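PDB 4XRW: BexL from Amycolatopsis orientalis, which probably acts as a di-domain aromatase/cyclase of a type II polyketide synthase, cyclising and aromatising a polyketide chain on the pathway to BE-7585A. Local coordinates for residues A195-D209 against L217-G229. Sequence-based numbering, arbitrary orientation.
Sequences AALWAERLPHVSSVD and LQVLRMDTRAKDG
Met222 meets Trp198 with its sulfur at the rim of the indole: SD lies 3.8 Å from CE3 of Trp198 and 82° off the normal of the six-membered ring, an edge-on Met-aromatic contact. With chi1 at 56°, CG of Met222 sits between backbone N and carbonyl carbon, and a bend at chi3 carries CE to within 3.8 Å of CG2 of Val205. The indole is also sandwiched within 195-209, Ala195 CB over the centre of one face and Leu202 CD1 offset on the opposite one. Leu220 reaches the same cluster through both methyls: CD1 lies 3.6 Å from Val208 CG1, while CD2 approaches Trp198 CZ3 obliquely.

Strands 205-209 and 217-225 run antiparallel (168°), and the register slips by one between Val205 and Ser207, a beta bulge. There Ser206 N donates to Asp223 O (2.9 Å), and a water joins Ser206 OG to Asp223 OD2. Asp209 and Arg221 lie side by side on the face that carries Ser207 and Asp223, opposite Val208 and Met222, but Asp209 OD2 and Arg221 NE, 4.2 Å apart, are beyond a salt bridge; Asp209 pairs with Arg211, and Arg221 with Glu235.

Helix 198-201, with the 3-10 turn before it, packs on the hairpin of strands 205-212 and 217-225 at one margin of the second domain's helix-grip sheet: 205-212 is one of the two outermost strands within the chain, 231-241 flanks 217-225 on its other side, Trp198 NE1 hydrogen-bonds to Phe191 O of helix 185-193, and His204 touches Asn313 of the long helix 299-326.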
ATOM      1  N   ALA A 195      -4.361  -6.544 -17.561  1.00 20.91           N
ATOM      2  CA  ALA A 195      -3.360  -5.582 -17.959  1.00 18.42           C
ATOM      3  C   ALA A 195      -2.363  -6.161 -18.959  1.00 19.39           C
ATOM      4  O   ALA A 195      -1.673  -5.414 -19.636  1.00 19.89           O
ATOM      5  CB  ALA A 195      -2.626  -5.021 -16.717  1.00 20.79           C
ATOM      6  N   ALA A 196      -2.340  -7.481 -19.110  1.00 19.40           N
ATOM      7  CA  ALA A 196      -1.475  -8.099 -20.104  1.00 22.33           C
ATOM      8  C   ALA A 196      -1.817  -7.604 -21.497  1.00 25.47           C
ATOM      9  O   ALA A 196      -0.972  -7.614 -22.380  1.00 26.50           O
ATOM     10  CB  ALA A 196      -1.578  -9.615 -20.028  1.00 24.39           C
ATOM     11  N   LEU A 197      -3.063  -7.149 -21.673  1.00 22.23           N
ATOM     12  CA  LEU A 197      -3.551  -6.679 -22.970  1.00 22.71           C
ATOM     13  C   LEU A 197      -3.322  -5.194 -23.210  1.00 23.18           C
ATOM     14  O   LEU A 197      -3.684  -4.660 -24.269  1.00 21.55           O
ATOM     15  CB  LEU A 197      -5.044  -7.002 -23.082  1.00 23.17           C
ATOM     16  CG  LEU A 197      -5.435  -8.483 -22.922  1.00 26.75           C
ATOM     17  CD1 LEU A 197      -6.929  -8.643 -23.008  1.00 27.21           C
ATOM     18  CD2 LEU A 197      -4.759  -9.391 -23.983  1.00 28.97           C
ATOM     19  N   TRP A 198      -2.760  -4.490 -22.226  1.00 19.21           N
ATOM     20  CA  TRP A 198      -2.597  -3.046 -22.353  1.00 20.05           C
ATOM     21  C   TRP A 198      -1.588  -2.604 -23.405  1.00 20.58           C
ATOM     22  O   TRP A 198      -1.667  -1.479 -23.870  1.00 23.66           O
ATOM     23  CB  TRP A 198      -2.208  -2.435 -21.000  1.00 17.83           C
ATOM     24  CG  TRP A 198      -3.292  -2.338 -20.004  1.00 16.45           C
ATOM     25  CD1 TRP A 198      -4.590  -2.736 -20.133  1.00 17.80           C
ATOM     26  CD2 TRP A 198      -3.172  -1.808 -18.682  1.00 19.15           C
ATOM     27  NE1 TRP A 198      -5.293  -2.474 -18.987  1.00 21.11           N
ATOM     28  CE2 TRP A 198      -4.453  -1.897 -18.076  1.00 20.57           C
ATOM     29  CE3 TRP A 198      -2.116  -1.257 -17.957  1.00 23.48           C
ATOM     30  CZ2 TRP A 198      -4.701  -1.455 -16.797  1.00 23.20           C
ATOM     31  CZ3 TRP A 198      -2.369  -0.816 -16.668  1.00 21.99           C
ATOM     32  CH2 TRP A 198      -3.649  -0.934 -16.097  1.00 25.67           C
ATOM     33  N   ALA A 199      -0.633  -3.459 -23.797  1.00 21.60           N
ATOM     34  CA  ALA A 199       0.287  -3.052 -24.848  1.00 24.44           C
ATOM     35  C   ALA A 199      -0.456  -2.926 -26.191  1.00 26.37           C
ATOM     36  O   ALA A 199      -0.006  -2.191 -27.055  1.00 34.79           O
ATOM     37  CB  ALA A 199       1.451  -4.022 -24.980  1.00 27.77           C
ATOM     38  N   GLU A 200      -1.582  -3.613 -26.343  1.00 23.22           N
ATOM     39  CA  GLU A 200      -2.360  -3.525 -27.593  1.00 29.52           C
ATOM     40  C   GLU A 200      -3.547  -2.564 -27.453  1.00 28.19           C
ATOM     41  O   GLU A 200      -4.129  -2.140 -28.461  1.00 30.69           O
ATOM     42  CB  GLU A 200      -2.801  -4.930 -28.050  1.00 28.48           C
ATOM     43  CG  GLU A 200      -3.990  -5.542 -27.363  1.00 43.62           C
ATOM     44  CD  GLU A 200      -3.881  -7.082 -27.156  1.00 55.71           C
ATOM     45  OE1 GLU A 200      -4.864  -7.801 -27.496  1.00 52.04           O
ATOM     46  OE2 GLU A 200      -2.842  -7.570 -26.627  1.00 47.29           O
ATOM     47  N   ARG A 201      -3.875  -2.163 -26.224  1.00 22.96           N
ATOM     48  CA  ARG A 201      -5.098  -1.364 -25.963  1.00 25.45           C
ATOM     49  C   ARG A 201      -4.849   0.057 -25.497  1.00 30.41           C
ATOM     50  O   ARG A 201      -5.767   0.881 -25.547  1.00 27.57           O
ATOM     51  CB  ARG A 201      -5.987  -2.057 -24.931  1.00 21.94           C
ATOM     52  CG  ARG A 201      -6.515  -3.400 -25.365  1.00 27.09           C
ATOM     53  CD  ARG A 201      -7.229  -4.093 -24.275  1.00 25.90           C
ATOM     54  NE  ARG A 201      -7.988  -5.218 -24.793  1.00 25.80           N
ATOM     55  CZ  ARG A 201      -8.903  -5.906 -24.111  1.00 27.14           C
ATOM     56  NH1 ARG A 201      -9.175  -5.618 -22.840  1.00 24.92           N
ATOM     57  NH2 ARG A 201      -9.560  -6.885 -24.703  1.00 28.95           N
ATOM     58  N   LEU A 202      -3.634   0.363 -25.037  1.00 23.21           N
ATOM     59  CA  LEU A 202      -3.323   1.684 -24.556  1.00 20.52           C
ATOM     60  C   LEU A 202      -2.129   2.282 -25.298  1.00 25.56           C
ATOM     61  O   LEU A 202      -1.125   1.606 -25.509  1.00 29.56           O
ATOM     62  CB  LEU A 202      -3.040   1.670 -23.048  1.00 21.91           C
ATOM     63  CG  LEU A 202      -4.156   1.175 -22.129  1.00 22.01           C
ATOM     64  CD1 LEU A 202      -3.630   1.120 -20.703  1.00 20.04           C
ATOM     65  CD2 LEU A 202      -5.412   2.024 -22.167  1.00 19.56           C
ATOM     66  N   PRO A 203      -2.243   3.542 -25.724  1.00 25.27           N
ATOM     67  CA  PRO A 203      -1.183   4.025 -26.634  1.00 26.42           C
ATOM     68  C   PRO A 203       0.163   4.312 -25.949  1.00 31.87           C
ATOM     69  O   PRO A 203       1.196   4.316 -26.606  1.00 38.89           O
ATOM     70  CB  PRO A 203      -1.774   5.313 -27.219  1.00 29.56           C
ATOM     71  CG  PRO A 203      -2.900   5.702 -26.319  1.00 33.44           C
ATOM     72  CD  PRO A 203      -3.407   4.449 -25.678  1.00 29.08           C
ATOM     73  N   HIS A 204       0.138   4.571 -24.656  1.00 30.04           N
ATOM     74  CA  HIS A 204       1.356   4.931 -23.933  1.00 33.13           C
ATOM     75  C   HIS A 204       2.136   3.680 -23.427  1.00 29.59           C
ATOM     76  O   HIS A 204       3.262   3.797 -22.928  1.00 29.91           O
ATOM     77  CB  HIS A 204       1.010   5.891 -22.769  1.00 40.90           C
ATOM     78  CG  HIS A 204      -0.129   5.444 -21.882  1.00 45.19           C
ATOM     79  ND1 HIS A 204       0.082   4.893 -20.634  1.00 42.54           N
ATOM     80  CD2 HIS A 204      -1.480   5.504 -22.042  1.00 28.37           C
ATOM     81  CE1 HIS A 204      -1.083   4.612 -20.073  1.00 35.04           C
ATOM     82  NE2 HIS A 204      -2.045   4.982 -20.901  1.00 41.26           N
ATOM     83  N   VAL A 205       1.561   2.499 -23.601  1.00 22.58           N
ATOM     84  CA  VAL A 205       2.151   1.233 -23.104  1.00 20.84           C
ATOM     85  C   VAL A 205       2.794   0.423 -24.227  1.00 26.14           C
ATOM     86  O   VAL A 205       2.128  -0.001 -25.174  1.00 25.79           O
ATOM     87  CB  VAL A 205       1.069   0.378 -22.396  1.00 20.46           C
ATOM     88  CG1 VAL A 205       1.659  -0.981 -21.900  1.00 22.36           C
ATOM     89  CG2 VAL A 205       0.477   1.153 -21.272  1.00 23.46           C
ATOM     90  N   SER A 206       4.108   0.228 -24.166  1.00 20.37           N
ATOM     91  CA  SER A 206       4.805  -0.510 -25.235  1.00 21.79           C
ATOM     92  C   SER A 206       5.006  -1.977 -24.957  1.00 25.04           C
ATOM     93  O   SER A 206       5.182  -2.763 -25.870  1.00 22.77           O
ATOM     94  CB  SER A 206       6.175   0.124 -25.505  1.00 24.18           C
ATOM     95  OG  SER A 206       6.896   0.131 -24.310  1.00 29.31           O
ATOM     96  N   SER A 207       4.972  -2.373 -23.691  1.00 21.08           N
ATOM     97  CA  SER A 207       5.213  -3.762 -23.336  1.00 19.21           C
ATOM     98  C   SER A 207       4.742  -3.994 -21.910  1.00 19.65           C
ATOM     99  O   SER A 207       4.809  -3.048 -21.099  1.00 19.47           O
ATOM    100  CB  SER A 207       6.702  -4.070 -23.460  1.00 23.59           C
ATOM    101  OG  SER A 207       6.985  -5.441 -23.249  1.00 33.37           O
ATOM    102  N   VAL A 208       4.239  -5.200 -21.630  1.00 21.11           N
ATOM    103  CA  VAL A 208       3.737  -5.578 -20.291  1.00 18.91           C
ATOM    104  C   VAL A 208       4.252  -6.936 -19.902  1.00 21.37           C
ATOM    105  O   VAL A 208       4.341  -7.877 -20.724  1.00 22.64           O
ATOM    106  CB  VAL A 208       2.174  -5.569 -20.232  1.00 18.26           C
ATOM    107  CG1 VAL A 208       1.640  -6.034 -18.868  1.00 19.05           C
ATOM    108  CG2 VAL A 208       1.661  -4.187 -20.526  1.00 23.85           C
ATOM    109  N   ASP A 209       4.601  -7.042 -18.615  1.00 20.33           N
ATOM    110  CA  ASP A 209       5.107  -8.261 -17.997  1.00 19.42           C
ATOM    111  C   ASP A 209       4.258  -8.436 -16.752  1.00 21.55           C
ATOM    112  O   ASP A 209       4.584  -7.878 -15.687  1.00 23.31           O
ATOM    113  CB  ASP A 209       6.624  -8.109 -17.734  1.00 23.54           C
ATOM    114  CG  ASP A 209       7.234  -9.227 -16.905  1.00 35.31           C
ATOM    115  OD1 ASP A 209       6.595 -10.287 -16.714  1.00 32.20           O
ATOM    116  OD2 ASP A 209       8.398  -9.010 -16.442  1.00 34.91           O
ATOM    117  N   LEU A 217      -3.882 -11.550  -7.218  1.00 24.25           N
ATOM    118  CA  LEU A 217      -2.679 -10.892  -6.739  1.00 20.14           C
ATOM    119  C   LEU A 217      -1.737 -10.788  -7.921  1.00 21.25           C
ATOM    120  O   LEU A 217      -1.303 -11.802  -8.452  1.00 27.70           O
ATOM    121  CB  LEU A 217      -2.059 -11.678  -5.583  1.00 29.14           C
ATOM    122  CG  LEU A 217      -0.893 -11.034  -4.847  1.00 21.08           C
ATOM    123  CD1 LEU A 217      -1.157  -9.632  -4.416  1.00 22.53           C
ATOM    124  CD2 LEU A 217      -0.567 -11.900  -3.595  1.00 22.35           C
ATOM    125  N   GLN A 218      -1.428  -9.566  -8.344  1.00 16.16           N
ATOM    126  CA  GLN A 218      -0.673  -9.339  -9.573  1.00 16.65           C
ATOM    127  C   GLN A 218       0.617  -8.549  -9.305  1.00 16.47           C
ATOM    128  O   GLN A 218       0.598  -7.623  -8.458  1.00 16.12           O
ATOM    129  CB  GLN A 218      -1.522  -8.559 -10.562  1.00 16.61           C
ATOM    130  CG  GLN A 218      -2.785  -9.220 -11.028  1.00 17.53           C
ATOM    131  CD  GLN A 218      -3.580  -8.339 -11.959  1.00 20.03           C
ATOM    132  OE1 GLN A 218      -3.537  -7.119 -11.863  1.00 20.26           O
ATOM    133  NE2 GLN A 218      -4.290  -8.955 -12.888  1.00 22.78           N
ATOM    134  N   VAL A 219       1.698  -8.900 -10.023  1.00 15.39           N
ATOM    135  CA  VAL A 219       2.882  -8.085 -10.091  1.00 16.25           C
ATOM    136  C   VAL A 219       2.904  -7.561 -11.521  1.00 16.49           C
ATOM    137  O   VAL A 219       3.059  -8.316 -12.473  1.00 19.42           O
ATOM    138  CB  VAL A 219       4.159  -8.856  -9.733  1.00 18.77           C
ATOM    139  CG1 VAL A 219       5.357  -7.941  -9.855  1.00 18.37           C
ATOM    140  CG2 VAL A 219       4.030  -9.413  -8.324  1.00 20.29           C
ATOM    141  N   LEU A 220       2.651  -6.275 -11.650  1.00 17.44           N
ATOM    142  CA  LEU A 220       2.497  -5.655 -12.977  1.00 15.74           C
ATOM    143  C   LEU A 220       3.730  -4.847 -13.261  1.00 18.41           C
ATOM    144  O   LEU A 220       4.004  -3.867 -12.591  1.00 20.12           O
ATOM    145  CB  LEU A 220       1.236  -4.803 -13.015  1.00 16.49           C
ATOM    146  CG  LEU A 220       1.007  -3.983 -14.275  1.00 18.05           C
ATOM    147  CD1 LEU A 220       0.984  -4.901 -15.500  1.00 21.91           C
ATOM    148  CD2 LEU A 220      -0.320  -3.231 -14.087  1.00 21.82           C
ATOM    149  N   ARG A 221       4.510  -5.308 -14.232  1.00 14.74           N
ATOM    150  CA  ARG A 221       5.610  -4.551 -14.742  1.00 14.27           C
ATOM    151  C   ARG A 221       5.266  -4.085 -16.129  1.00 17.73           C
ATOM    152  O   ARG A 221       4.779  -4.875 -16.948  1.00 21.20           O
ATOM    153  CB  ARG A 221       6.891  -5.365 -14.753  1.00 19.85           C
ATOM    154  CG  ARG A 221       7.315  -5.753 -13.377  1.00 22.26           C
ATOM    155  CD  ARG A 221       8.555  -6.666 -13.445  1.00 22.61           C
ATOM    156  NE  ARG A 221       9.735  -5.957 -13.960  1.00 23.87           N
ATOM    157  CZ  ARG A 221      10.634  -5.321 -13.192  1.00 20.66           C
ATOM    158  NH1 ARG A 221      10.501  -5.276 -11.880  1.00 23.70           N
ATOM    159  NH2 ARG A 221      11.670  -4.731 -13.747  1.00 22.42           N
ATOM    160  N   MET A 222       5.458  -2.802 -16.369  1.00 17.54           N
ATOM    161  CA  MET A 222       5.142  -2.299 -17.708  1.00 19.77           C
ATOM    162  C   MET A 222       6.065  -1.215 -18.174  1.00 18.96           C
ATOM    163  O   MET A 222       6.656  -0.504 -17.386  1.00 17.89           O
ATOM    164  CB  MET A 222       3.700  -1.840 -17.770  1.00 21.53           C
ATOM    165  CG  MET A 222       3.285  -0.835 -16.806  1.00 28.57           C
ATOM    166  SD  MET A 222       1.475  -0.675 -16.927  1.00 34.14           S
ATOM    167  CE  MET A 222       1.337   0.989 -17.548  1.00 37.11           C
ATOM    168  N   ASP A 223       6.218  -1.183 -19.499  1.00 18.70           N
ATOM    169  CA  ASP A 223       6.993  -0.202 -20.218  1.00 19.24           C
ATOM    170  C   ASP A 223       6.090   0.860 -20.787  1.00 20.13           C
ATOM    171  O   ASP A 223       5.107   0.545 -21.488  1.00 21.56           O
ATOM    172  CB  ASP A 223       7.745  -0.857 -21.364  1.00 21.62           C
ATOM    173  CG  ASP A 223       8.963  -1.611 -20.920  1.00 29.57           C
ATOM    174  OD1 ASP A 223       9.217  -1.754 -19.694  1.00 28.05           O
ATOM    175  OD2 ASP A 223       9.669  -2.086 -21.817  1.00 28.67           O
ATOM    176  N   THR A 224       6.397   2.102 -20.474  1.00 21.13           N
ATOM    177  CA  THR A 224       5.584   3.219 -20.928  1.00 23.03           C
ATOM    178  C   THR A 224       6.447   4.301 -21.557  1.00 26.80           C
ATOM    179  O   THR A 224       7.639   4.365 -21.303  1.00 22.64           O
ATOM    180  CB  THR A 224       4.817   3.843 -19.805  1.00 26.77           C
ATOM    181  OG1 THR A 224       5.735   4.204 -18.765  1.00 28.52           O
ATOM    182  CG2 THR A 224       3.812   2.866 -19.260  1.00 29.01           C
ATOM    183  N   ARG A 225       5.818   5.138 -22.378  1.00 26.01           N
ATOM    184  CA  ARG A 225       6.464   6.353 -22.856  1.00 28.26           C
ATOM    185  C   ARG A 225       5.694   7.540 -22.331  1.00 33.29           C
ATOM    186  O   ARG A 225       4.483   7.611 -22.506  1.00 30.75           O
ATOM    187  CB  ARG A 225       6.512   6.397 -24.377  1.00 32.50           C
ATOM    188  CG  ARG A 225       7.139   7.709 -24.872  1.00 38.01           C
ATOM    189  CD  ARG A 225       7.033   7.881 -26.366  1.00 39.61           C
ATOM    190  NE  ARG A 225       8.242   7.450 -27.048  1.00 38.21           N
ATOM    191  CZ  ARG A 225       8.291   6.515 -27.993  1.00 40.00           C
ATOM    192  NH1 ARG A 225       7.189   5.872 -28.384  1.00 44.31           N
ATOM    193  NH2 ARG A 225       9.455   6.222 -28.561  1.00 34.94           N
ATOM    194  N   ALA A 226       6.405   8.493 -21.732  1.00 31.09           N
ATOM    195  CA  ALA A 226       5.772   9.645 -21.122  1.00 34.84           C
ATOM    196  C   ALA A 226       5.674  10.793 -22.131  1.00 40.27           C
ATOM    197  O   ALA A 226       6.249  10.729 -23.227  1.00 42.32           O
ATOM    198  CB  ALA A 226       6.545  10.077 -19.890  1.00 40.90           C
ATOM    199  N   LYS A 227       4.945  11.837 -21.749  1.00 45.17           N
ATOM    200  CA  LYS A 227       4.740  13.002 -22.612  1.00 50.06           C
ATOM    201  C   LYS A 227       6.062  13.654 -23.054  1.00 47.06           C
ATOM    202  O   LYS A 227       6.226  14.023 -24.218  1.00 41.26           O
ATOM    203  CB  LYS A 227       3.878  14.036 -21.893  1.00 62.10           C
ATOM    204  CG  LYS A 227       2.376  13.814 -22.006  1.00 68.39           C
ATOM    205  CD  LYS A 227       1.655  15.152 -21.869  1.00 69.80           C
ATOM    206  CE  LYS A 227       2.222  16.172 -22.865  1.00 63.23           C
ATOM    207  NZ  LYS A 227       1.690  17.556 -22.658  1.00 68.45           N
ATOM    208  N   ASP A 228       7.007  13.771 -22.126  1.00 42.98           N
ATOM    209  CA  ASP A 228       8.277  14.438 -22.415  1.00 37.96           C
ATOM    210  C   ASP A 228       9.281  13.562 -23.169  1.00 40.65           C
ATOM    211  O   ASP A 228      10.444  13.940 -23.333  1.00 38.21           O
ATOM    212  CB  ASP A 228       8.894  14.945 -21.112  1.00 46.26           C
ATOM    213  CG  ASP A 228       9.289  13.828 -20.151  1.00 50.78           C
ATOM    214  OD1 ASP A 228       9.277  12.632 -20.532  1.00 47.91           O
ATOM    215  OD2 ASP A 228       9.645  14.163 -18.997  1.00 57.27           O
ATOM    216  N   GLY A 229       8.835  12.399 -23.632  1.00 32.65           N
ATOM    217  CA  GLY A 229       9.660  11.543 -24.453  1.00 31.14           C
ATOM    218  C   GLY A 229      10.545  10.619 -23.642  1.00 30.00           C
ATOM    219  O   GLY A 229      11.323   9.852 -24.194  1.00 33.16           O
TER
HETATM  220  O   HOH W   1       9.114  -1.419 -24.269  1.00 23.02           O
HETATM  221  O   HOH W   2       9.749  -5.976 -16.975  1.00 35.16           O